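Local coordinates for response regulator protein (Burkholderia pseudomallei, PDB 3RQI) that is a response regulator phosphorylated on an aspartate, probably relaying a two-component signal to DNA through its Fis-type helix-turn-helix domain, at residues 89-92 with 93-97. Numbering follows the deposited sequence.
With SO4 (sulfate ion), chain E.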
ATOM      1  N   ALA A  89      -1.154  -2.992   8.991  1.00 16.68           N
ATOM      2  CA  ALA A  89      -0.896  -2.710   7.580  1.00 14.72           C
ATOM      3  C   ALA A  89      -2.071  -1.978   6.937  1.00 14.56           C
ATOM      4  O   ALA A  89      -3.242  -2.261   7.245  1.00 15.09           O
ATOM      5  CB  ALA A  89      -0.557  -3.982   6.817  1.00 16.06           C
ATOM      6  N   SER A  90      -1.741  -1.032   6.056  1.00 13.19           N
ATOM      7  CA  SER A  90      -2.741  -0.332   5.254  1.00 12.48           C
ATOM      8  C   SER A  90      -2.117   0.227   3.996  1.00 11.86           C
ATOM      9  O   SER A  90      -0.911   0.568   3.966  1.00 10.99           O
ATOM     10  CB  SER A  90      -3.404   0.800   6.054  1.00 14.17           C
ATOM     11  OG  SER A  90      -2.467   1.783   6.500  1.00 13.85           O
ATOM     12  N   ILE A  91      -2.932   0.329   2.951  1.00 10.35           N
ATOM     13  CA  ILE A  91      -2.428   1.019   1.738  1.00  9.54           C
ATOM     14  C   ILE A  91      -1.971   2.426   2.049  1.00  9.03           C
ATOM     15  O   ILE A  91      -0.909   2.850   1.547  1.00  8.88           O
ATOM     16  CB  ILE A  91      -3.493   0.976   0.635  1.00 11.72           C
ATOM     17  CG1 ILE A  91      -3.650  -0.496   0.241  1.00 12.62           C
ATOM     18  CG2 ILE A  91      -3.101   1.875  -0.528  1.00 10.57           C
ATOM     19  CD1 ILE A  91      -4.732  -0.770  -0.799  1.00 18.10           C
ATOM     20  N   ALA A  92      -2.732   3.176   2.850  1.00 10.05           N
ATOM     21  CA  ALA A  92      -2.347   4.550   3.083  1.00 10.69           C
ATOM     22  C   ALA A  92      -0.971   4.690   3.741  1.00 10.23           C
ATOM     23  O   ALA A  92      -0.166   5.538   3.322  1.00 10.41           O
ATOM     24  CB  ALA A  92      -3.432   5.301   3.904  1.00 11.64           C
ATOM     25  N   THR A  93      -0.691   3.869   4.744  1.00 11.32           N
ATOM     26  CA  THR A  93       0.642   3.974   5.363  1.00 10.13           C
ATOM     27  C   THR A  93       1.759   3.467   4.461  1.00 10.57           C
ATOM     28  O   THR A  93       2.889   3.948   4.552  1.00 10.73           O
ATOM     29  CB  THR A  93       0.680   3.297   6.719  1.00 12.01           C
ATOM     30  OG1 THR A  93       0.244   1.944   6.585  1.00 10.64           O
ATOM     31  CG2 THR A  93      -0.195   4.028   7.679  1.00 10.55           C
ATOM     32  N   ALA A  94       1.448   2.515   3.581  1.00  9.10           N
ATOM     33  CA  ALA A  94       2.458   2.001   2.642  1.00  8.35           C
ATOM     34  C   ALA A  94       2.828   3.101   1.632  1.00  8.86           C
ATOM     35  O   ALA A  94       3.985   3.340   1.399  1.00  8.75           O
ATOM     36  CB  ALA A  94       1.929   0.737   1.959  1.00  9.98           C
ATOM     37  N   VAL A  95       1.820   3.788   1.082  1.00  8.60           N
ATOM     38  CA  VAL A  95       2.060   4.938   0.182  1.00  9.64           C
ATOM     39  C   VAL A  95       2.980   5.946   0.894  1.00  9.02           C
ATOM     40  O   VAL A  95       4.014   6.318   0.307  1.00 10.03           O
ATOM     41  CB  VAL A  95       0.705   5.600  -0.230  1.00  9.01           C
ATOM     42  CG1 VAL A  95       0.930   6.958  -0.922  1.00 11.15           C
ATOM     43  CG2 VAL A  95      -0.121   4.675  -1.154  1.00 11.73           C
ATOM     44  N   GLN A  96       2.641   6.395   2.125  1.00  8.65           N
ATOM     45  CA  GLN A  96       3.435   7.430   2.765  1.00  9.95           C
ATOM     46  C   GLN A  96       4.831   6.921   3.139  1.00  9.16           C
ATOM     47  O   GLN A  96       5.812   7.659   3.007  1.00 10.43           O
ATOM     48  CB  GLN A  96       2.705   8.010   3.979  1.00 10.46           C
ATOM     49  CG  GLN A  96       3.358   9.296   4.531  1.00 11.77           C
ATOM     50  CD  GLN A  96       3.375  10.375   3.451  1.00 13.46           C
ATOM     51  OE1 GLN A  96       2.365  10.593   2.771  1.00 15.32           O
ATOM     52  NE2 GLN A  96       4.521  11.030   3.274  1.00 16.34           N
ATOM     53  N   ALA A  97       4.911   5.668   3.582  1.00 10.09           N
ATOM     54  CA  ALA A  97       6.223   5.116   3.930  1.00  9.35           C
ATOM     55  C   ALA A  97       7.203   5.126   2.767  1.00 10.59           C
ATOM     56  O   ALA A  97       8.412   5.447   2.937  1.00 10.31           O
ATOM     57  CB  ALA A  97       6.087   3.691   4.479  1.00  9.92           C
TER
HETATM   58  S   SO4 E 184      -6.557  -0.820   3.810  1.00 30.33           S
HETATM   59  O1  SO4 E 184      -5.688  -1.552   4.772  1.00 30.65           O
HETATM   60  O2  SO4 E 184      -5.825   0.240   3.186  1.00 23.85           O
HETATM   61  O3  SO4 E 184      -7.588  -0.117   4.571  1.00 30.64           O
HETATM   62  O4  SO4 E 184      -7.067  -1.843   2.886  1.00 30.92           O
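The hydroxyls of S90 and T93 meet at the N-cap of helix 91-100, the helix of a beta-alpha-beta crossover between strands 81-86 and 104-107 in the CheY-like receiver fold. T93 repays following outward from its CB, which lies 3.5 Å from S90 OG. One branch, the methyl T93 CG2, lies against S90 OG at 3.4 Å. The other, T93 OG1, is turned back between its own backbone N and carbonyl carbon (chi1 55°), which aims it at the cap, where it shares a 2.7 Å hydrogen bond with S90 OG; either hydroxyl could donate. OG1 is also hydrogen-bonded to the hydroxyl of Y105, a tyrosine of strand 104-107 that bonds to the backbone N of S90 as well, so one phenol ties the helix start to the sheet.

Beyond the cap, the first turn closes through A94 N to S90 O (3.1 Å), with the donor tilted 21° from the carbonyl plane. The next bond, V95 N to I91 O, is almost straight, with an N-H...O angle of 174°, and beside it the methyls I91 CG2 and V95 CG2 touch at 4.1 Å. Helix starts commonly attract anions, and here a sulfate, probably from the crystallisation liquor, accepts the backbone N-H of I91, with I91 N 2.9 Å from sulfate O2.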